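Local coordinates for glycoside hydrolase family protein (PDB 6Q2F) that acts as an alpha-L-rhamnosidase, a glycoside hydrolase that probably removes terminal L-rhamnose from rhamnose-containing glycosides, at residues Arg392-Leu397 with Asp587-Leu592; Asp559-Glu564 with Met596-His601; Glu583-His588 with Pro743-Tyr748. All blocks are in the same frame, centred on the assembly; numbering follows the deposited sequence.

Contact 1. Residues Arg392-Leu397 with Asp587-Leu592; sequences RDYYAL and DHRPML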
ATOM      1  N   ARG A 392       4.368  15.680   0.803  1.00 33.07           N
ATOM      2  CA  ARG A 392       3.458  14.919   1.577  1.00 34.90           C
ATOM      3  C   ARG A 392       2.120  15.607   1.733  1.00 36.67           C
ATOM      4  O   ARG A 392       1.099  15.001   1.695  1.00 41.63           O
ATOM      5  CB  ARG A 392       4.088  14.610   2.910  1.00 44.81           C
ATOM      6  CG  ARG A 392       3.164  13.890   3.840  1.00 65.56           C
ATOM      7  CD  ARG A 392       3.787  13.670   5.196  1.00 79.81           C
ATOM      8  NE  ARG A 392       3.458  12.333   5.672  1.00 89.11           N
ATOM      9  CZ  ARG A 392       3.539  11.225   4.934  1.00 83.04           C
ATOM     10  NH1 ARG A 392       3.900  11.269   3.668  1.00 83.20           N
ATOM     11  NH2 ARG A 392       3.234  10.080   5.471  1.00 73.96           N
ATOM     12  N   ASP A 393       2.158  16.900   1.913  1.00 37.81           N
ATOM     13  CA  ASP A 393       0.984  17.728   2.168  1.00 37.69           C
ATOM     14  C   ASP A 393       1.194  19.031   1.417  1.00 35.25           C
ATOM     15  O   ASP A 393       1.967  19.885   1.855  1.00 34.77           O
ATOM     16  CB  ASP A 393       0.796  17.980   3.667  1.00 36.98           C
ATOM     17  CG  ASP A 393      -0.383  18.896   3.966  1.00 46.49           C
ATOM     18  OD1 ASP A 393      -1.174  19.196   3.043  1.00 42.50           O
ATOM     19  OD2 ASP A 393      -0.533  19.297   5.135  1.00 47.08           O
ATOM     20  N   TYR A 394       0.507  19.184   0.284  1.00 34.18           N
ATOM     21  CA  TYR A 394       0.707  20.386  -0.506  1.00 35.14           C
ATOM     22  C   TYR A 394       0.109  21.614   0.167  1.00 39.60           C
ATOM     23  O   TYR A 394       0.490  22.740  -0.175  1.00 35.79           O
ATOM     24  CB  TYR A 394       0.130  20.189  -1.903  1.00 29.61           C
ATOM     25  CG  TYR A 394       1.060  19.419  -2.812  1.00 32.26           C
ATOM     26  CD1 TYR A 394       2.145  20.053  -3.405  1.00 30.05           C
ATOM     27  CD2 TYR A 394       0.872  18.067  -3.071  1.00 32.62           C
ATOM     28  CE1 TYR A 394       3.005  19.385  -4.241  1.00 31.37           C
ATOM     29  CE2 TYR A 394       1.748  17.377  -3.916  1.00 29.30           C
ATOM     30  CZ  TYR A 394       2.816  18.054  -4.501  1.00 34.73           C
ATOM     31  OH  TYR A 394       3.701  17.419  -5.352  1.00 33.79           O
ATOM     32  N   TYR A 395      -0.799  21.433   1.129  1.00 36.24           N
ATOM     33  CA  TYR A 395      -1.310  22.598   1.841  1.00 38.05           C
ATOM     34  C   TYR A 395      -0.284  23.120   2.829  1.00 37.76           C
ATOM     35  O   TYR A 395      -0.351  24.287   3.221  1.00 37.82           O
ATOM     36  CB  TYR A 395      -2.616  22.265   2.563  1.00 32.78           C
ATOM     37  CG  TYR A 395      -3.707  21.777   1.645  1.00 32.53           C
ATOM     38  CD1 TYR A 395      -3.832  22.275   0.354  1.00 28.27           C
ATOM     39  CD2 TYR A 395      -4.604  20.804   2.056  1.00 29.18           C
ATOM     40  CE1 TYR A 395      -4.821  21.828  -0.497  1.00 24.19           C
ATOM     41  CE2 TYR A 395      -5.604  20.351   1.208  1.00 24.52           C
ATOM     42  CZ  TYR A 395      -5.717  20.866  -0.069  1.00 27.87           C
ATOM     43  OH  TYR A 395      -6.700  20.423  -0.919  1.00 29.50           O
ATOM     44  N   ALA A 396       0.665  22.271   3.241  1.00 41.07           N
ATOM     45  CA  ALA A 396       1.683  22.677   4.204  1.00 38.42           C
ATOM     46  C   ALA A 396       2.729  23.607   3.595  1.00 42.89           C
ATOM     47  O   ALA A 396       3.483  24.237   4.341  1.00 48.80           O
ATOM     48  CB  ALA A 396       2.363  21.440   4.800  1.00 33.33           C
ATOM     49  N   LEU A 397       2.800  23.705   2.265  1.00 42.31           N
ATOM     50  CA  LEU A 397       3.755  24.594   1.598  1.00 47.41           C
ATOM     51  C   LEU A 397       3.245  26.031   1.693  1.00 51.61           C
ATOM     52  O   LEU A 397       2.731  26.614   0.740  1.00 55.79           O
ATOM     53  CB  LEU A 397       3.962  24.186   0.147  1.00 41.81           C
ATOM     54  CG  LEU A 397       4.259  22.718  -0.131  1.00 40.81           C
ATOM     55  CD1 LEU A 397       4.414  22.504  -1.620  1.00 35.96           C
ATOM     56  CD2 LEU A 397       5.510  22.284   0.625  1.00 40.90           C
ATOM     57  N   ASP A 587       2.790   2.636  -0.144  1.00 26.64           N
ATOM     58  CA  ASP A 587       3.856   3.134   0.730  1.00 24.03           C
ATOM     59  C   ASP A 587       3.963   4.653   0.590  1.00 31.20           C
ATOM     60  O   ASP A 587       4.542   5.155  -0.381  1.00 32.81           O
ATOM     61  CB  ASP A 587       5.180   2.439   0.387  1.00 28.19           C
ATOM     62  CG  ASP A 587       6.302   2.764   1.363  1.00 33.00           C
ATOM     63  OD1 ASP A 587       6.050   3.433   2.381  1.00 31.08           O
ATOM     64  OD2 ASP A 587       7.446   2.321   1.107  1.00 38.21           O
ATOM     65  N   HIS A 588       3.422   5.372   1.580  1.00 28.44           N
ATOM     66  CA  HIS A 588       3.434   6.847   1.631  1.00 28.05           C
ATOM     67  C   HIS A 588       2.919   7.393   0.297  1.00 28.14           C
ATOM     68  O   HIS A 588       1.832   7.006  -0.150  1.00 28.72           O
ATOM     69  CB  HIS A 588       4.813   7.321   2.030  1.00 31.96           C
ATOM     70  CG  HIS A 588       5.213   6.897   3.401  1.00 35.76           C
ATOM     71  ND1 HIS A 588       5.706   5.642   3.675  1.00 35.27           N
ATOM     72  CD2 HIS A 588       5.180   7.556   4.582  1.00 33.90           C
ATOM     73  CE1 HIS A 588       5.973   5.548   4.966  1.00 39.99           C
ATOM     74  NE2 HIS A 588       5.662   6.694   5.540  1.00 35.15           N
ATOM     75  N   ARG A 589       3.659   8.274  -0.377  1.00 27.93           N
ATOM     76  CA  ARG A 589       3.147   9.008  -1.528  1.00 28.77           C
ATOM     77  C   ARG A 589       4.192   8.968  -2.631  1.00 33.37           C
ATOM     78  O   ARG A 589       4.943   9.933  -2.834  1.00 37.63           O
ATOM     79  CB  ARG A 589       2.775  10.441  -1.136  1.00 33.35           C
ATOM     80  CG  ARG A 589       2.024  11.204  -2.250  1.00 29.59           C
ATOM     81  CD  ARG A 589       1.544  12.567  -1.781  1.00 30.22           C
ATOM     82  NE  ARG A 589       0.443  13.039  -2.622  1.00 33.70           N
ATOM     83  CZ  ARG A 589      -0.241  14.160  -2.423  1.00 28.73           C
ATOM     84  NH1 ARG A 589       0.057  14.962  -1.400  1.00 21.90           N
ATOM     85  NH2 ARG A 589      -1.229  14.477  -3.252  1.00 27.15           N
ATOM     86  N   PRO A 590       4.285   7.850  -3.353  1.00 30.92           N
ATOM     87  CA  PRO A 590       5.327   7.727  -4.382  1.00 28.70           C
ATOM     88  C   PRO A 590       5.043   8.558  -5.625  1.00 32.64           C
ATOM     89  O   PRO A 590       5.982   8.892  -6.355  1.00 30.12           O
ATOM     90  CB  PRO A 590       5.321   6.228  -4.704  1.00 27.36           C
ATOM     91  CG  PRO A 590       3.931   5.816  -4.416  1.00 26.47           C
ATOM     92  CD  PRO A 590       3.479   6.631  -3.238  1.00 26.74           C
HETATM   93  N   MSE A 591       3.780   8.894  -5.885  1.00 31.02           N
HETATM   94  CA  MSE A 591       3.415   9.748  -7.019  1.00 29.54           C
HETATM   95  C   MSE A 591       2.042  10.359  -6.754  1.00 34.47           C
HETATM   96  O   MSE A 591       1.402  10.022  -5.755  1.00 28.25           O
HETATM   97  CB  MSE A 591       3.376   8.958  -8.315  1.00 24.10           C
HETATM   98  CG  MSE A 591       2.247   7.944  -8.336  1.00 30.59           C
HETATM   99 SE   MSE A 591       2.085   6.867  -9.944  1.00 39.31          SE
HETATM  100  CE  MSE A 591       1.731   8.234 -11.291  1.00 33.83           C
ATOM    101  N   LEU A 592       1.598  11.249  -7.645  1.00 32.33           N
ATOM    102  CA  LEU A 592       0.253  11.795  -7.556  1.00 29.46           C
ATOM    103  C   LEU A 592      -0.766  10.698  -7.808  1.00 28.58           C
ATOM    104  O   LEU A 592      -0.511   9.717  -8.515  1.00 29.70           O
ATOM    105  CB  LEU A 592       0.046  12.930  -8.562  1.00 28.35           C
ATOM    106  CG  LEU A 592       0.921  14.146  -8.276  1.00 32.70           C
ATOM    107  CD1 LEU A 592       0.799  15.188  -9.399  1.00 28.47           C
ATOM    108  CD2 LEU A 592       0.519  14.744  -6.899  1.00 29.07           C
TER
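Arg392 and Arg589 mark the closest approach of two irregular backbones, their CA atoms 6.7 Å apart, and from there the chains diverge. With so little main chain in touch, the join depends on side chains that reach across. Arg589 is one of two arginines that reach over: with CG anti to the backbone N (chi1 -171°) and the chain extended from CG to NE, its guanidinium arrives beside the opposite backbone. There Arg392 O lies at the guanidinium edge and takes a weak hydrogen bond from Arg589 NH1 (3.3 Å), while Arg589 NH2 forms a salt bridge with Glu741. The other carboxylate oxygen of Glu741 accepts from the backbone N of Tyr394, so one acid serves both segments.

The ring of Tyr394 does not stack flat on Arg589: CE2 stands over one face of the guanidinium, offset toward its rim, with the planes 78° apart, and Tyr394 CD2 comes within 3.6 Å of Arg589 NH1. Tyr394 CE2 also touches Leu592 CD2 at 4.2 Å, which adds an apolar neighbour.

Arg392 starts away from the partner segment, but its poorly ordered chain bends at chi3 and returns. Arg392 NH2, as modelled, lies 3.3 Å from His588 CD2, at the edge of the imidazole, and forms a salt bridge with Asp750. His588 is fixed in rotation from two sides: His588 ND1 donates in the ring plane to Asp587 OD1 (2.6 Å, 160°), and NE2 bonds to Asp750.

Within 392-397, Asp393 OD1 accepts from Tyr395 N at 3.0 Å, closing an Asx turn. The partner, 587-592, belongs to the long loop after strand 579-582, at the C-terminal end of a (beta/alpha)8 barrel, the end where such barrels in glycoside hydrolases carry their active sites.

Contact 2. Residues Asp559-Glu564 with Met596-His601; sequences DLLASE and MAMRSH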
ATOM      1  N   ASP A 559      -6.459  12.545 -11.648  1.00 26.83           N
ATOM      2  CA  ASP A 559      -7.674  12.080 -12.316  1.00 24.61           C
ATOM      3  C   ASP A 559      -7.340  11.167 -13.489  1.00 24.87           C
ATOM      4  O   ASP A 559      -8.002  10.146 -13.713  1.00 27.41           O
ATOM      5  CB  ASP A 559      -8.504  13.274 -12.816  1.00 26.25           C
ATOM      6  CG  ASP A 559      -9.200  14.049 -11.684  1.00 27.39           C
ATOM      7  OD1 ASP A 559      -9.416  13.479 -10.580  1.00 30.37           O
ATOM      8  OD2 ASP A 559      -9.532  15.233 -11.919  1.00 32.40           O
ATOM      9  N   LEU A 560      -6.334  11.543 -14.278  1.00 21.62           N
ATOM     10  CA  LEU A 560      -6.033  10.770 -15.477  1.00 26.46           C
ATOM     11  C   LEU A 560      -5.373   9.436 -15.127  1.00 25.73           C
ATOM     12  O   LEU A 560      -5.633   8.424 -15.779  1.00 23.99           O
ATOM     13  CB  LEU A 560      -5.171  11.600 -16.434  1.00 23.50           C
ATOM     14  CG  LEU A 560      -5.806  12.894 -16.996  1.00 23.87           C
ATOM     15  CD1 LEU A 560      -4.807  13.701 -17.807  1.00 25.22           C
ATOM     16  CD2 LEU A 560      -7.040  12.602 -17.838  1.00 22.64           C
ATOM     17  N   LEU A 561      -4.546   9.412 -14.080  1.00 21.10           N
ATOM     18  CA  LEU A 561      -3.996   8.140 -13.605  1.00 21.78           C
ATOM     19  C   LEU A 561      -5.119   7.136 -13.361  1.00 24.37           C
ATOM     20  O   LEU A 561      -5.101   6.018 -13.885  1.00 28.85           O
ATOM     21  CB  LEU A 561      -3.189   8.363 -12.323  1.00 23.71           C
ATOM     22  CG  LEU A 561      -2.566   7.091 -11.778  1.00 23.49           C
ATOM     23  CD1 LEU A 561      -1.512   6.544 -12.755  1.00 20.71           C
ATOM     24  CD2 LEU A 561      -1.911   7.349 -10.402  1.00 19.37           C
ATOM     25  N   ALA A 562      -6.147   7.561 -12.617  1.00 21.23           N
ATOM     26  CA  ALA A 562      -7.242   6.662 -12.265  1.00 22.79           C
ATOM     27  C   ALA A 562      -8.052   6.262 -13.487  1.00 24.79           C
ATOM     28  O   ALA A 562      -8.407   5.091 -13.650  1.00 25.37           O
ATOM     29  CB  ALA A 562      -8.140   7.321 -11.217  1.00 19.65           C
ATOM     30  N   SER A 563      -8.371   7.217 -14.354  1.00 23.12           N
ATOM     31  CA  SER A 563      -9.215   6.862 -15.491  1.00 21.27           C
ATOM     32  C   SER A 563      -8.417   6.303 -16.662  1.00 27.74           C
ATOM     33  O   SER A 563      -8.805   5.286 -17.245  1.00 29.97           O
ATOM     34  CB  SER A 563     -10.035   8.076 -15.954  1.00 21.33           C
ATOM     35  OG  SER A 563      -9.199   9.052 -16.544  1.00 27.51           O
ATOM     36  N   GLU A 564      -7.308   6.950 -17.015  1.00 28.07           N
ATOM     37  CA  GLU A 564      -6.608   6.581 -18.242  1.00 24.77           C
ATOM     38  C   GLU A 564      -5.703   5.364 -18.044  1.00 24.40           C
ATOM     39  O   GLU A 564      -5.553   4.555 -18.955  1.00 28.23           O
ATOM     40  CB  GLU A 564      -5.799   7.768 -18.788  1.00 26.80           C
ATOM     41  CG  GLU A 564      -6.650   9.030 -19.078  1.00 27.08           C
ATOM     42  CD  GLU A 564      -7.952   8.713 -19.818  1.00 29.73           C
ATOM     43  OE1 GLU A 564      -7.894   8.529 -21.052  1.00 32.44           O
ATOM     44  OE2 GLU A 564      -9.021   8.620 -19.160  1.00 32.00           O
HETATM   45  N   MSE A 596      -7.912   5.403  -3.413  1.00 20.25           N
HETATM   46  CA  MSE A 596      -9.226   4.779  -3.611  1.00 23.43           C
HETATM   47  C   MSE A 596      -9.602   4.810  -5.085  1.00 24.78           C
HETATM   48  O   MSE A 596     -10.041   3.815  -5.647  1.00 24.56           O
HETATM   49  CB  MSE A 596     -10.319   5.452  -2.763  1.00 20.13           C
HETATM   50  CG  MSE A 596     -10.161   5.108  -1.281  1.00 27.51           C
HETATM   51 SE   MSE A 596     -11.708   5.710  -0.238  1.00 30.96          SE
HETATM   52  CE  MSE A 596     -13.086   4.660  -1.046  1.00 19.49           C
ATOM     53  N   ALA A 597      -9.423   5.969  -5.708  1.00 22.42           N
ATOM     54  CA  ALA A 597      -9.797   6.095  -7.112  1.00 23.31           C
ATOM     55  C   ALA A 597      -8.993   5.124  -7.963  1.00 23.01           C
ATOM     56  O   ALA A 597      -9.525   4.477  -8.867  1.00 26.46           O
ATOM     57  CB  ALA A 597      -9.586   7.541  -7.572  1.00 24.26           C
HETATM   58  N   MSE A 598      -7.722   4.973  -7.643  1.00 19.96           N
HETATM   59  CA  MSE A 598      -6.820   4.095  -8.396  1.00 23.35           C
HETATM   60  C   MSE A 598      -7.286   2.637  -8.366  1.00 27.97           C
HETATM   61  O   MSE A 598      -6.940   1.863  -9.249  1.00 29.24           O
HETATM   62  CB  MSE A 598      -5.409   4.213  -7.844  1.00 25.00           C
HETATM   63  CG  MSE A 598      -4.738   5.528  -8.181  1.00 22.30           C
HETATM   64 SE   MSE A 598      -3.282   5.864  -6.943  0.89 25.49          SE
HETATM   65  CE  MSE A 598      -2.049   4.518  -7.704  1.00 27.70           C
ATOM     66  N   ARG A 599      -8.094   2.274  -7.365  1.00 22.16           N
ATOM     67  CA  ARG A 599      -8.542   0.894  -7.234  1.00 23.26           C
ATOM     68  C   ARG A 599     -10.028   0.717  -7.512  1.00 26.45           C
ATOM     69  O   ARG A 599     -10.515  -0.415  -7.503  1.00 22.67           O
ATOM     70  CB  ARG A 599      -8.188   0.360  -5.840  1.00 27.34           C
ATOM     71  CG  ARG A 599      -6.699   0.147  -5.612  1.00 28.78           C
ATOM     72  CD  ARG A 599      -6.337  -0.385  -4.187  1.00 25.56           C
ATOM     73  NE  ARG A 599      -6.376   0.692  -3.217  1.00 27.99           N
ATOM     74  CZ  ARG A 599      -5.719   0.702  -2.068  1.00 30.85           C
ATOM     75  NH1 ARG A 599      -4.956  -0.324  -1.721  1.00 30.26           N
ATOM     76  NH2 ARG A 599      -5.825   1.746  -1.265  1.00 33.65           N
ATOM     77  N   SER A 600     -10.742   1.798  -7.813  1.00 26.15           N
ATOM     78  CA  SER A 600     -12.196   1.766  -7.906  1.00 27.92           C
ATOM     79  C   SER A 600     -12.693   0.978  -9.112  1.00 26.45           C
ATOM     80  O   SER A 600     -13.845   0.537  -9.127  1.00 28.84           O
ATOM     81  CB  SER A 600     -12.721   3.206  -7.964  1.00 26.71           C
ATOM     82  OG  SER A 600     -12.208   3.851  -9.120  1.00 31.53           O
ATOM     83  N   HIS A 601     -11.861   0.833 -10.133  1.00 24.58           N
ATOM     84  CA  HIS A 601     -12.204   0.106 -11.350  1.00 27.56           C
ATOM     85  C   HIS A 601     -11.813  -1.361 -11.298  1.00 25.67           C
ATOM     86  O   HIS A 601     -12.249  -2.135 -12.155  1.00 29.17           O
ATOM     87  CB  HIS A 601     -11.523   0.752 -12.564  1.00 27.46           C
ATOM     88  CG  HIS A 601     -11.717   2.234 -12.647  1.00 27.17           C
ATOM     89  ND1 HIS A 601     -12.933   2.807 -12.953  1.00 29.26           N
ATOM     90  CD2 HIS A 601     -10.843   3.260 -12.496  1.00 25.79           C
ATOM     91  CE1 HIS A 601     -12.801   4.121 -12.972  1.00 29.47           C
ATOM     92  NE2 HIS A 601     -11.546   4.421 -12.690  1.00 31.69           N
TER
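Ala562 and Ala597 face each other methyl to methyl, their CB atoms 3.9 Å apart, where helix 543-575 of the (beta/alpha)8 barrel meets the loop between barrel strands 579-582 and 604-610. The small side chains of Ala562 and Ala597 are consistent with the close approach here, the CA atoms of Ala562 and Met598 being 4.7 Å apart, while the longer chain of Met598 runs off toward Leu561. The example illustrates how alanine lets a helix and a loop approach closely, here with larger groups to either flank.

On one flank, Leu561 has CG anti to its backbone N (chi1 -179°), and this carries CD2 toward the loop. That methyl lies against the bent chain of Met598, a selenomethionine here, crossing it at a slant; Met598 CE is 3.9 Å from Leu561 CD2. A single methyl thus meets three atoms of the Met598 chain, CG, SE and CE, and Leu585 and Tyr566 also touch Met598.

On the other flank the meeting is polar but unbonded. His601 brings CD2 to 3.3 Å from Ala562 O; NE2 is nearly as near, yet its angle is too poor for a hydrogen bond. The imidazole is backed instead by its own neighbour, for Ser600 OG rests over the centre of one face of the His601 ring, 3.6 Å above the plane. Ser600 OG donates in turn to Ala597 O at 2.8 Å, an oxygen that also accepts from Ser600 N.

Contact 3. Residues Glu583-His588 with Pro743-Tyr748; sequences EALEDH and PLTGLY. With NA (sodium ion), chain B.
His588 and Gly746 bring the two backbones to 4.7 Å between CA atoms, where an irregular loop lies against the short helix 744-747. Thr745 fills the seam with both branches of its side chain. Thr745 OG1 sits between the backbone N and the carbonyl carbon (chi1 51°), and from there it donates to His588 O at 2.7 Å, in the carbonyl plane with a C=O...donor angle of 152°. Thr745 CG2 turns the other way, to 3.4 Å from Glu586 O. The backbone answers in kind, since His588 CA makes a CH...O contact of 3.2 Å with Thr745 O. A valine here has no hydroxyl, and would probably leave His588 O without this donor and the loop less firmly held to the helix.

The loop contains a classic gamma turn centred on Glu586, closed by Asp587 N bonding to Leu585 O, and it follows barrel strand 579-582. The turn sends neighbouring side chains in different directions. Leu585 goes toward the helix, where Leu585 CD1 presses on Pro743 CG at 3.4 Å, tighter than usual, the two side chains crossing at about a right angle. Glu586 goes away from it, extended beyond CG, and Glu586 OE2 binds the sodium ion at 2.4 Å. Glu583 OE1 binds the same ion, and Asp503, Ser504 and Glu644 complete the site.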
ATOM      1  N   GLU A 583      -3.573  -3.096  -6.806  1.00 23.51           N
ATOM      2  CA  GLU A 583      -2.948  -2.353  -5.729  1.00 24.91           C
ATOM      3  C   GLU A 583      -2.852  -0.898  -6.151  1.00 28.17           C
ATOM      4  O   GLU A 583      -3.163  -0.537  -7.284  1.00 26.66           O
ATOM      5  CB  GLU A 583      -1.562  -2.918  -5.399  1.00 18.71           C
ATOM      6  CG  GLU A 583      -1.566  -4.305  -4.849  1.00 28.16           C
ATOM      7  CD  GLU A 583      -0.193  -4.729  -4.291  1.00 33.16           C
ATOM      8  OE1 GLU A 583       0.792  -3.973  -4.439  1.00 29.88           O
ATOM      9  OE2 GLU A 583      -0.121  -5.823  -3.705  1.00 30.45           O
ATOM     10  N   ALA A 584      -2.397  -0.055  -5.238  1.00 25.69           N
ATOM     11  CA  ALA A 584      -2.257   1.358  -5.542  1.00 28.53           C
ATOM     12  C   ALA A 584      -0.900   1.892  -5.110  1.00 29.29           C
ATOM     13  O   ALA A 584       0.132   1.437  -5.603  1.00 28.86           O
ATOM     14  CB  ALA A 584      -3.404   2.151  -4.899  1.00 29.26           C
ATOM     15  N   LEU A 585      -0.884   2.906  -4.253  1.00 25.50           N
ATOM     16  CA  LEU A 585       0.344   3.511  -3.725  1.00 28.15           C
ATOM     17  C   LEU A 585       1.108   2.676  -2.720  1.00 29.66           C
ATOM     18  O   LEU A 585       2.284   2.545  -2.822  1.00 26.15           O
ATOM     19  CB  LEU A 585       0.107   4.926  -3.202  1.00 27.37           C
ATOM     20  CG  LEU A 585      -0.639   5.879  -4.115  1.00 31.32           C
ATOM     21  CD1 LEU A 585      -0.947   7.185  -3.440  1.00 25.11           C
ATOM     22  CD2 LEU A 585       0.101   6.103  -5.389  1.00 26.62           C
ATOM     23  N   GLU A 586       0.376   2.114  -1.773  1.00 24.45           N
ATOM     24  CA  GLU A 586       0.900   1.214  -0.738  1.00 27.75           C
ATOM     25  C   GLU A 586       1.755   1.926   0.300  1.00 30.03           C
ATOM     26  O   GLU A 586       1.474   1.828   1.502  1.00 28.80           O
ATOM     27  CB  GLU A 586       1.707   0.047  -1.341  1.00 26.34           C
ATOM     28  CG  GLU A 586       2.207  -0.940  -0.260  1.00 28.85           C
ATOM     29  CD  GLU A 586       2.993  -2.113  -0.819  1.00 35.51           C
ATOM     30  OE1 GLU A 586       4.122  -2.313  -0.341  1.00 37.26           O
ATOM     31  OE2 GLU A 586       2.491  -2.825  -1.710  1.00 35.65           O
ATOM     32  N   ASP A 587       2.790   2.636  -0.144  1.00 26.64           N
ATOM     33  CA  ASP A 587       3.856   3.134   0.730  1.00 24.03           C
ATOM     34  C   ASP A 587       3.963   4.653   0.590  1.00 31.20           C
ATOM     35  O   ASP A 587       4.542   5.155  -0.381  1.00 32.81           O
ATOM     36  CB  ASP A 587       5.180   2.439   0.387  1.00 28.19           C
ATOM     37  CG  ASP A 587       6.302   2.764   1.363  1.00 33.00           C
ATOM     38  OD1 ASP A 587       6.050   3.433   2.381  1.00 31.08           O
ATOM     39  OD2 ASP A 587       7.446   2.321   1.107  1.00 38.21           O
ATOM     40  N   HIS A 588       3.422   5.372   1.580  1.00 28.44           N
ATOM     41  CA  HIS A 588       3.434   6.847   1.631  1.00 28.05           C
ATOM     42  C   HIS A 588       2.919   7.393   0.297  1.00 28.14           C
ATOM     43  O   HIS A 588       1.832   7.006  -0.150  1.00 28.72           O
ATOM     44  CB  HIS A 588       4.813   7.321   2.030  1.00 31.96           C
ATOM     45  CG  HIS A 588       5.213   6.897   3.401  1.00 35.76           C
ATOM     46  ND1 HIS A 588       5.706   5.642   3.675  1.00 35.27           N
ATOM     47  CD2 HIS A 588       5.180   7.556   4.582  1.00 33.90           C
ATOM     48  CE1 HIS A 588       5.973   5.548   4.966  1.00 39.99           C
ATOM     49  NE2 HIS A 588       5.662   6.694   5.540  1.00 35.15           N
ATOM     50  N   PRO A 743      -3.350  11.319  -0.531  1.00 34.28           N
ATOM     51  CA  PRO A 743      -4.007  10.015  -0.468  1.00 25.56           C
ATOM     52  C   PRO A 743      -3.951   9.460   0.954  1.00 26.39           C
ATOM     53  O   PRO A 743      -3.345  10.031   1.853  1.00 26.50           O
ATOM     54  CB  PRO A 743      -3.184   9.165  -1.445  1.00 26.31           C
ATOM     55  CG  PRO A 743      -1.796   9.753  -1.339  1.00 23.53           C
ATOM     56  CD  PRO A 743      -2.027  11.246  -1.183  1.00 28.63           C
ATOM     57  N   LEU A 744      -4.597   8.312   1.141  1.00 22.50           N
ATOM     58  CA  LEU A 744      -4.689   7.723   2.475  1.00 21.47           C
ATOM     59  C   LEU A 744      -3.321   7.258   2.973  1.00 27.19           C
ATOM     60  O   LEU A 744      -2.965   7.489   4.137  1.00 27.46           O
ATOM     61  CB  LEU A 744      -5.690   6.572   2.459  1.00 22.18           C
ATOM     62  CG  LEU A 744      -7.146   7.006   2.265  1.00 26.82           C
ATOM     63  CD1 LEU A 744      -8.005   5.822   1.865  1.00 26.35           C
ATOM     64  CD2 LEU A 744      -7.693   7.615   3.561  1.00 24.78           C
ATOM     65  N   THR A 745      -2.524   6.623   2.101  1.00 22.22           N
ATOM     66  CA  THR A 745      -1.168   6.258   2.504  1.00 27.19           C
ATOM     67  C   THR A 745      -0.296   7.484   2.705  1.00 32.37           C
ATOM     68  O   THR A 745       0.776   7.373   3.301  1.00 33.80           O
ATOM     69  CB  THR A 745      -0.504   5.342   1.466  1.00 24.61           C
ATOM     70  OG1 THR A 745      -0.623   5.920   0.155  1.00 25.56           O
ATOM     71  CG2 THR A 745      -1.164   3.953   1.470  1.00 18.97           C
ATOM     72  N   GLY A 746      -0.725   8.639   2.203  1.00 28.30           N
ATOM     73  CA  GLY A 746      -0.033   9.886   2.455  1.00 26.45           C
ATOM     74  C   GLY A 746      -0.483  10.502   3.762  1.00 28.59           C
ATOM     75  O   GLY A 746       0.346  10.791   4.630  1.00 29.03           O
ATOM     76  N   LEU A 747      -1.800  10.686   3.925  1.00 27.42           N
ATOM     77  CA  LEU A 747      -2.308  11.282   5.157  1.00 29.96           C
ATOM     78  C   LEU A 747      -1.872  10.476   6.371  1.00 28.80           C
ATOM     79  O   LEU A 747      -1.499  11.041   7.404  1.00 30.30           O
ATOM     80  CB  LEU A 747      -3.833  11.366   5.121  1.00 32.35           C
ATOM     81  CG  LEU A 747      -4.544  12.358   4.185  1.00 37.04           C
ATOM     82  CD1 LEU A 747      -6.047  12.046   4.154  1.00 32.24           C
ATOM     83  CD2 LEU A 747      -4.302  13.813   4.633  1.00 31.49           C
ATOM     84  N   TYR A 748      -1.903   9.153   6.254  1.00 29.18           N
ATOM     85  CA  TYR A 748      -1.741   8.259   7.385  1.00 29.58           C
ATOM     86  C   TYR A 748      -0.563   7.308   7.172  1.00 27.23           C
ATOM     87  O   TYR A 748      -0.528   6.210   7.727  1.00 31.67           O
ATOM     88  CB  TYR A 748      -3.052   7.505   7.628  1.00 26.07           C
ATOM     89  CG  TYR A 748      -4.221   8.468   7.707  1.00 26.78           C
ATOM     90  CD1 TYR A 748      -4.229   9.497   8.648  1.00 27.23           C
ATOM     91  CD2 TYR A 748      -5.295   8.373   6.830  1.00 27.02           C
ATOM     92  CE1 TYR A 748      -5.277  10.398   8.721  1.00 26.49           C
ATOM     93  CE2 TYR A 748      -6.368   9.264   6.899  1.00 24.89           C
ATOM     94  CZ  TYR A 748      -6.345  10.273   7.841  1.00 28.38           C
ATOM     95  OH  TYR A 748      -7.393  11.181   7.906  1.00 26.41           O
TER
HETATM   96 NA    NA B1201       3.077  -4.155  -3.603  1.00 37.66          NA

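How the contacts relate
Along the chain the order is 392-397, 559-564, the overlapping 583-588 and 587-592, 596-601, and last 743-748. Three of these pieces belong to one loop, between barrel strands 579-582 and 604-610, and each meets a different partner: a loop from the long insertion between strands 127-131 and 497-502, helix 543-575, and a helix beyond the barrel. Contacts 1 and 3 share Asp587 and His588, with centres about 9 Å apart; the centre of contact 2 is about 14 Å from that of contact 3 and about 17 Å from that of contact 1. Leu585 touches Met598 and Pro590, joining all three. The loop that supplies two sodium ligands is thus held at several points.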